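Uncharacterized protein (PDB 4JZA) probably removes the 3-phosphate of phosphatidylinositol 3-phosphate, consistent with a role in host lipid metabolism during Legionella infection. Local coordinates at residues P728-I733 with E772-V777; Y778-S783 with E803-L808. One frame throughout, in Å; residues are numbered along the deposited sequence.

Contact 1: P728-I733 with E772-V777; sequences PTPDGI and EATNSV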
ATOM      1  N   PRO A 728      34.410 -10.283  43.466  1.00 62.51           N
ATOM      2  CA  PRO A 728      34.715  -8.853  43.631  1.00 56.76           C
ATOM      3  C   PRO A 728      34.297  -7.961  42.428  1.00 52.27           C
ATOM      4  O   PRO A 728      33.649  -6.926  42.616  1.00 51.40           O
ATOM      5  CB  PRO A 728      36.245  -8.848  43.834  1.00 57.79           C
ATOM      6  CG  PRO A 728      36.732 -10.086  43.140  1.00 58.16           C
ATOM      7  CD  PRO A 728      35.635 -11.105  43.300  1.00 60.29           C
ATOM      8  N   THR A 729      34.656  -8.345  41.208  1.00 46.60           N
ATOM      9  CA  THR A 729      34.432  -7.466  40.076  1.00 44.46           C
ATOM     10  C   THR A 729      33.032  -7.670  39.501  1.00 42.81           C
ATOM     11  O   THR A 729      32.658  -8.775  39.223  1.00 46.64           O
ATOM     12  CB  THR A 729      35.452  -7.737  38.959  1.00 45.08           C
ATOM     13  OG1 THR A 729      36.792  -7.713  39.471  1.00 45.24           O
ATOM     14  CG2 THR A 729      35.360  -6.680  37.902  1.00 45.42           C
ATOM     15  N   PRO A 730      32.259  -6.604  39.288  1.00 40.93           N
ATOM     16  CA  PRO A 730      30.980  -6.762  38.589  1.00 40.05           C
ATOM     17  C   PRO A 730      31.116  -7.386  37.195  1.00 43.13           C
ATOM     18  O   PRO A 730      32.085  -7.097  36.458  1.00 47.55           O
ATOM     19  CB  PRO A 730      30.447  -5.326  38.448  1.00 39.73           C
ATOM     20  CG  PRO A 730      31.332  -4.446  39.236  1.00 39.86           C
ATOM     21  CD  PRO A 730      32.593  -5.200  39.576  1.00 41.49           C
ATOM     22  N   ASP A 731      30.157  -8.226  36.822  1.00 43.25           N
ATOM     23  CA  ASP A 731      30.272  -9.030  35.618  1.00 43.10           C
ATOM     24  C   ASP A 731      30.394  -8.191  34.352  1.00 41.78           C
ATOM     25  O   ASP A 731      31.170  -8.566  33.436  1.00 42.60           O
ATOM     26  CB  ASP A 731      29.090 -10.002  35.496  1.00 46.09           C
ATOM     27  CG  ASP A 731      29.375 -11.182  34.522  1.00 50.79           C
ATOM     28  OD1 ASP A 731      30.269 -12.041  34.861  1.00 51.28           O
ATOM     29  OD2 ASP A 731      28.684 -11.237  33.451  1.00 48.28           O
ATOM     30  N   GLY A 732      29.654  -7.075  34.302  1.00 36.88           N
ATOM     31  CA  GLY A 732      29.773  -6.118  33.205  1.00 35.33           C
ATOM     32  C   GLY A 732      31.185  -5.624  32.946  1.00 35.17           C
ATOM     33  O   GLY A 732      31.650  -5.568  31.803  1.00 32.44           O
ATOM     34  N   ILE A 733      31.890  -5.333  34.020  1.00 36.62           N
ATOM     35  CA  ILE A 733      33.248  -4.916  33.926  1.00 40.65           C
ATOM     36  C   ILE A 733      34.156  -6.057  33.479  1.00 43.80           C
ATOM     37  O   ILE A 733      35.060  -5.823  32.663  1.00 43.41           O
ATOM     38  CB  ILE A 733      33.726  -4.376  35.265  1.00 43.12           C
ATOM     39  CG1 ILE A 733      32.891  -3.189  35.724  1.00 42.82           C
ATOM     40  CG2 ILE A 733      35.194  -3.979  35.187  1.00 45.70           C
ATOM     41  CD1 ILE A 733      32.975  -1.978  34.823  1.00 45.31           C
ATOM     42  N   GLU A 772      32.398   4.477  42.625  1.00 43.08           N
ATOM     43  CA  GLU A 772      32.461   5.650  41.805  1.00 43.85           C
ATOM     44  C   GLU A 772      32.841   5.297  40.350  1.00 43.76           C
ATOM     45  O   GLU A 772      32.206   5.773  39.388  1.00 42.90           O
ATOM     46  CB  GLU A 772      33.482   6.596  42.400  1.00 47.32           C
ATOM     47  CG  GLU A 772      33.347   8.057  41.975  1.00 54.66           C
ATOM     48  CD  GLU A 772      34.534   8.929  42.434  1.00 60.74           C
ATOM     49  OE1 GLU A 772      34.606  10.120  42.065  1.00 56.14           O
ATOM     50  OE2 GLU A 772      35.428   8.414  43.147  1.00 64.89           O
ATOM     51  N   ALA A 773      33.849   4.452  40.177  1.00 40.19           N
ATOM     52  CA  ALA A 773      34.326   4.149  38.840  1.00 38.93           C
ATOM     53  C   ALA A 773      33.343   3.319  38.031  1.00 39.71           C
ATOM     54  O   ALA A 773      33.071   3.621  36.860  1.00 40.86           O
ATOM     55  CB  ALA A 773      35.659   3.461  38.915  1.00 40.05           C
ATOM     56  N   THR A 774      32.810   2.264  38.631  1.00 40.54           N
ATOM     57  CA  THR A 774      31.748   1.476  37.982  1.00 38.98           C
ATOM     58  C   THR A 774      30.594   2.355  37.528  1.00 36.74           C
ATOM     59  O   THR A 774      30.152   2.261  36.368  1.00 36.57           O
ATOM     60  CB  THR A 774      31.206   0.392  38.920  1.00 40.98           C
ATOM     61  OG1 THR A 774      32.256  -0.542  39.239  1.00 42.62           O
ATOM     62  CG2 THR A 774      30.065  -0.347  38.263  1.00 40.88           C
ATOM     63  N   ASN A 775      30.141   3.257  38.381  1.00 35.57           N
ATOM     64  CA  ASN A 775      29.103   4.227  37.928  1.00 36.25           C
ATOM     65  C   ASN A 775      29.528   5.176  36.835  1.00 35.95           C
ATOM     66  O   ASN A 775      28.688   5.612  36.048  1.00 37.30           O
ATOM     67  CB  ASN A 775      28.600   5.120  39.050  1.00 37.39           C
ATOM     68  CG  ASN A 775      27.677   4.416  40.002  1.00 39.18           C
ATOM     69  OD1 ASN A 775      27.083   3.358  39.724  1.00 42.57           O
ATOM     70  ND2 ASN A 775      27.622   4.951  41.165  1.00 40.77           N
ATOM     71  N   SER A 776      30.798   5.556  36.796  1.00 35.43           N
ATOM     72  CA  SER A 776      31.244   6.423  35.726  1.00 36.19           C
ATOM     73  C   SER A 776      31.333   5.627  34.424  1.00 38.18           C
ATOM     74  O   SER A 776      30.901   6.109  33.363  1.00 38.26           O
ATOM     75  CB  SER A 776      32.568   7.062  36.073  1.00 37.42           C
ATOM     76  OG  SER A 776      33.080   7.714  34.973  1.00 38.20           O
ATOM     77  N   VAL A 777      31.832   4.389  34.475  1.00 36.97           N
ATOM     78  CA  VAL A 777      31.892   3.604  33.246  1.00 36.26           C
ATOM     79  C   VAL A 777      30.477   3.322  32.665  1.00 37.25           C
ATOM     80  O   VAL A 777      30.190   3.628  31.516  1.00 37.71           O
ATOM     81  CB  VAL A 777      32.694   2.322  33.476  1.00 35.72           C
ATOM     82  CG1 VAL A 777      32.540   1.346  32.321  1.00 35.72           C
ATOM     83  CG2 VAL A 777      34.167   2.681  33.618  1.00 37.26           C
TER
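I733 and T774 face each other with similar first torsions. In I733, CG1 stands anti to the carbonyl carbon (chi1 -59°). This turns CG1 toward 772-777, and CD1 then reaches V777. In T774, OG1 takes the corresponding place (chi1 -63°), which sets it against P730 CG. I733 CD1 meets V777 CG1 at 4.2 Å, one methyl against another, with the two side chains set at a slant. P730 CG lies 4.0 Å from T774 OG1, and these side chains also cross at a slant. I733 CG1 is a little farther from the same oxygen, at 4.4 Å. No hydrogen bond joins the two segments, so the contact is loose van der Waals packing. I733, T774 and V777 are all buried. F708 also touches I733 and T774, while L698 and L701 of helix 676-702 pack on V777. P730 holds the N-cap position, and its ring reaches T774 from just before the first turn of helix 731-740. This is plain packing that joins the starts of helices 731-740 and 772-782 in the helical C-terminal domain of the phosphoinositide phosphatase family.

Contact 2: Y778-S783 with E803-L808; sequences YGRLRS and EEWTKL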
ATOM      1  N   TYR A 778      29.607   2.745  33.477  1.00 36.05           N
ATOM      2  CA  TYR A 778      28.255   2.406  33.058  1.00 34.22           C
ATOM      3  C   TYR A 778      27.428   3.633  32.741  1.00 34.03           C
ATOM      4  O   TYR A 778      26.748   3.717  31.694  1.00 33.17           O
ATOM      5  CB  TYR A 778      27.523   1.613  34.152  1.00 33.31           C
ATOM      6  CG  TYR A 778      28.000   0.190  34.408  1.00 34.17           C
ATOM      7  CD1 TYR A 778      29.033  -0.389  33.675  1.00 34.73           C
ATOM      8  CD2 TYR A 778      27.394  -0.591  35.406  1.00 34.59           C
ATOM      9  CE1 TYR A 778      29.444  -1.682  33.929  1.00 35.58           C
ATOM     10  CE2 TYR A 778      27.785  -1.894  35.644  1.00 34.98           C
ATOM     11  CZ  TYR A 778      28.818  -2.435  34.919  1.00 34.92           C
ATOM     12  OH  TYR A 778      29.217  -3.732  35.157  1.00 31.70           O
ATOM     13  N   GLY A 779      27.464   4.596  33.650  1.00 35.58           N
ATOM     14  CA  GLY A 779      26.667   5.823  33.492  1.00 34.13           C
ATOM     15  C   GLY A 779      26.986   6.647  32.260  1.00 32.43           C
ATOM     16  O   GLY A 779      26.123   7.114  31.561  1.00 31.10           O
ATOM     17  N   ARG A 780      28.253   6.852  31.994  1.00 35.29           N
ATOM     18  CA  ARG A 780      28.635   7.672  30.838  1.00 35.58           C
ATOM     19  C   ARG A 780      28.371   6.978  29.532  1.00 35.81           C
ATOM     20  O   ARG A 780      27.830   7.602  28.605  1.00 35.80           O
ATOM     21  CB  ARG A 780      30.120   8.030  30.878  1.00 35.82           C
ATOM     22  CG  ARG A 780      30.482   8.915  32.037  1.00 35.94           C
ATOM     23  CD  ARG A 780      29.944  10.296  31.850  1.00 36.41           C
ATOM     24  NE  ARG A 780      30.242  11.100  33.014  1.00 37.59           N
ATOM     25  CZ  ARG A 780      29.973  12.394  33.135  1.00 37.03           C
ATOM     26  NH1 ARG A 780      29.404  13.043  32.176  1.00 38.72           N
ATOM     27  NH2 ARG A 780      30.338  13.058  34.202  1.00 38.30           N
ATOM     28  N   LEU A 781      28.807   5.714  29.437  1.00 35.27           N
ATOM     29  CA  LEU A 781      28.541   4.928  28.264  1.00 34.12           C
ATOM     30  C   LEU A 781      27.043   4.862  28.042  1.00 35.64           C
ATOM     31  O   LEU A 781      26.577   5.003  26.921  1.00 36.30           O
ATOM     32  CB  LEU A 781      29.133   3.547  28.388  1.00 34.71           C
ATOM     33  CG  LEU A 781      30.627   3.590  28.059  1.00 36.28           C
ATOM     34  CD1 LEU A 781      31.339   2.315  28.471  1.00 37.14           C
ATOM     35  CD2 LEU A 781      30.858   3.816  26.585  1.00 35.53           C
ATOM     36  N   ARG A 782      26.254   4.674  29.088  1.00 35.78           N
ATOM     37  CA  ARG A 782      24.830   4.573  28.848  1.00 36.85           C
ATOM     38  C   ARG A 782      24.289   5.906  28.370  1.00 36.80           C
ATOM     39  O   ARG A 782      23.307   5.978  27.615  1.00 37.04           O
ATOM     40  CB  ARG A 782      24.106   4.048  30.074  1.00 39.97           C
ATOM     41  CG  ARG A 782      22.582   3.945  30.004  1.00 39.38           C
ATOM     42  CD  ARG A 782      21.998   3.731  31.429  1.00 41.54           C
ATOM     43  NE  ARG A 782      21.933   2.300  31.655  1.00 46.04           N
ATOM     44  CZ  ARG A 782      22.515   1.604  32.626  1.00 56.07           C
ATOM     45  NH1 ARG A 782      23.187   2.146  33.673  1.00 63.92           N
ATOM     46  NH2 ARG A 782      22.357   0.309  32.572  1.00 57.31           N
ATOM     47  N   SER A 783      24.949   6.983  28.736  1.00 41.57           N
ATOM     48  CA  SER A 783      24.482   8.313  28.284  1.00 43.16           C
ATOM     49  C   SER A 783      24.506   8.486  26.753  1.00 41.53           C
ATOM     50  O   SER A 783      23.828   9.357  26.246  1.00 43.66           O
ATOM     51  CB  SER A 783      25.223   9.455  28.989  1.00 42.47           C
ATOM     52  OG  SER A 783      26.360   9.925  28.271  1.00 43.30           O
ATOM     53  N   GLU A 803      37.490  13.087  30.309  1.00 40.76           N
ATOM     54  CA  GLU A 803      38.082  13.834  31.407  1.00 44.36           C
ATOM     55  C   GLU A 803      37.828  13.126  32.695  1.00 42.81           C
ATOM     56  O   GLU A 803      38.751  12.942  33.516  1.00 43.47           O
ATOM     57  CB  GLU A 803      37.609  15.291  31.468  1.00 51.72           C
ATOM     58  CG  GLU A 803      38.721  16.266  31.085  1.00 65.65           C
ATOM     59  CD  GLU A 803      38.208  17.644  30.635  1.00 84.73           C
ATOM     60  OE1 GLU A 803      36.971  17.886  30.675  1.00 85.18           O
ATOM     61  OE2 GLU A 803      39.058  18.504  30.263  1.00 99.06           O
ATOM     62  N   GLU A 804      36.581  12.689  32.863  1.00 40.42           N
ATOM     63  CA  GLU A 804      36.199  12.053  34.079  1.00 38.09           C
ATOM     64  C   GLU A 804      36.946  10.735  34.239  1.00 37.95           C
ATOM     65  O   GLU A 804      37.496  10.456  35.308  1.00 37.20           O
ATOM     66  CB  GLU A 804      34.720  11.848  34.109  1.00 38.59           C
ATOM     67  CG  GLU A 804      34.245  10.945  35.227  1.00 40.68           C
ATOM     68  CD  GLU A 804      32.755  11.076  35.416  1.00 45.42           C
ATOM     69  OE1 GLU A 804      31.950  10.106  35.185  1.00 45.64           O
ATOM     70  OE2 GLU A 804      32.376  12.215  35.763  1.00 46.41           O
ATOM     71  N   TRP A 805      37.027   9.934  33.185  1.00 37.80           N
ATOM     72  CA  TRP A 805      37.741   8.661  33.324  1.00 39.98           C
ATOM     73  C   TRP A 805      39.221   8.877  33.505  1.00 41.81           C
ATOM     74  O   TRP A 805      39.847   8.152  34.250  1.00 45.00           O
ATOM     75  CB  TRP A 805      37.511   7.735  32.134  1.00 39.52           C
ATOM     76  CG  TRP A 805      36.092   7.243  32.002  1.00 36.63           C
ATOM     77  CD1 TRP A 805      35.119   7.270  32.940  1.00 35.02           C
ATOM     78  CD2 TRP A 805      35.520   6.648  30.848  1.00 34.48           C
ATOM     79  NE1 TRP A 805      33.961   6.742  32.438  1.00 33.50           N
ATOM     80  CE2 TRP A 805      34.189   6.345  31.148  1.00 34.01           C
ATOM     81  CE3 TRP A 805      36.013   6.327  29.597  1.00 34.83           C
ATOM     82  CZ2 TRP A 805      33.345   5.745  30.238  1.00 33.03           C
ATOM     83  CZ3 TRP A 805      35.172   5.721  28.709  1.00 35.78           C
ATOM     84  CH2 TRP A 805      33.849   5.437  29.039  1.00 33.61           C
ATOM     85  N   THR A 806      39.784   9.870  32.832  1.00 42.74           N
ATOM     86  CA  THR A 806      41.203  10.110  32.957  1.00 44.01           C
ATOM     87  C   THR A 806      41.538  10.486  34.398  1.00 43.82           C
ATOM     88  O   THR A 806      42.513  10.016  34.929  1.00 43.01           O
ATOM     89  CB  THR A 806      41.673  11.145  31.935  1.00 44.34           C
ATOM     90  OG1 THR A 806      41.516  10.604  30.606  1.00 45.22           O
ATOM     91  CG2 THR A 806      43.097  11.456  32.141  1.00 45.65           C
ATOM     92  N   LYS A 807      40.707  11.297  35.033  1.00 45.06           N
ATOM     93  CA  LYS A 807      40.924  11.662  36.425  1.00 49.62           C
ATOM     94  C   LYS A 807      40.898  10.460  37.382  1.00 49.21           C
ATOM     95  O   LYS A 807      41.834  10.241  38.177  1.00 46.73           O
ATOM     96  CB  LYS A 807      39.865  12.631  36.865  1.00 57.90           C
ATOM     97  CG  LYS A 807      40.444  13.913  37.404  1.00 70.29           C
ATOM     98  CD  LYS A 807      39.986  15.088  36.520  1.00 91.20           C
ATOM     99  CE  LYS A 807      40.459  16.446  37.042  1.00 99.43           C
ATOM    100  NZ  LYS A 807      39.336  17.430  37.075  1.00106.67           N
ATOM    101  N   LEU A 808      39.835   9.667  37.302  1.00 46.36           N
ATOM    102  CA  LEU A 808      39.776   8.403  38.033  1.00 44.39           C
ATOM    103  C   LEU A 808      41.014   7.558  37.829  1.00 42.80           C
ATOM    104  O   LEU A 808      41.511   7.023  38.774  1.00 43.35           O
ATOM    105  CB  LEU A 808      38.545   7.603  37.650  1.00 44.57           C
ATOM    106  CG  LEU A 808      37.234   8.268  38.112  1.00 47.98           C
ATOM    107  CD1 LEU A 808      36.016   7.680  37.392  1.00 48.52           C
ATOM    108  CD2 LEU A 808      37.069   8.188  39.618  1.00 48.93           C
TER
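Two nearly antiparallel helices of the C-terminal domain, 772-782 and 794-817, meet here. Their short segments run at 161° to each other, with axes 11.7 Å apart at closest. Long side chains bridge this wide spacing. R780 and E804 form a salt bridge. The arginine grips side-on with NE and NH2, one to each carboxylate oxygen. R780 NE donates to E804 OE1 at 2.9 Å in a fairly straight bond, and this oxygen lies in the guanidinium plane. R780 NH2 donates to E804 OE2 at 2.7 Å, and here the partner is tilted from that plane. Both nitrogens meet the oxygens from above the carboxylate plane; the two flat groups are turned 68° apart. A bend of the R780 chain at chi2 (-71°) swings the guanidinium beside the carboxylate of the extended E804.

Beside this pair, W805 lays its six-membered ring between the helices. L781 CG meets the ring edge in its plane, 3.8 Å from W805 CH2. R780 CB approaches W805 CZ2 obliquely at 4.0 Å. A697, L698 and L701 of helix 676-702 also touch the tryptophan. L781 in turn packs on I756, L757 and V760 of helix 748-761.

S783 OG donates to R780 O at 2.8 Å, on a lone pair in the carbonyl plane. The R780-E804 pair is polar and the L781-W805 pair apolar. E804 OE1 is gripped twice, by R780 NE and by S776 OG. The paired charges and the second bond would probably favour a charged carboxylate and limit its rotation.

How the contacts relate
Contact 1 and contact 2 follow one another along the chain, and their centres lie 11 Å apart. They share helix 772-782. Its first half packs on the start of helix 731-740, and its second half on helix 794-817. The two contacts also touch directly. S776 of contact 1 joins contact 2 by its hydrogen bond to E804 and by a weak one from W805 NE1 to its carbonyl oxygen. Y778, in the segment of contact 2, packs its hydroxyl against G732 and I733. All four segments belong to the C-terminal domain. The centres of contacts 1 and 2 are about 49 and 47 Å from the centre of the chain. Together they tie three helices into one peripheral helical unit.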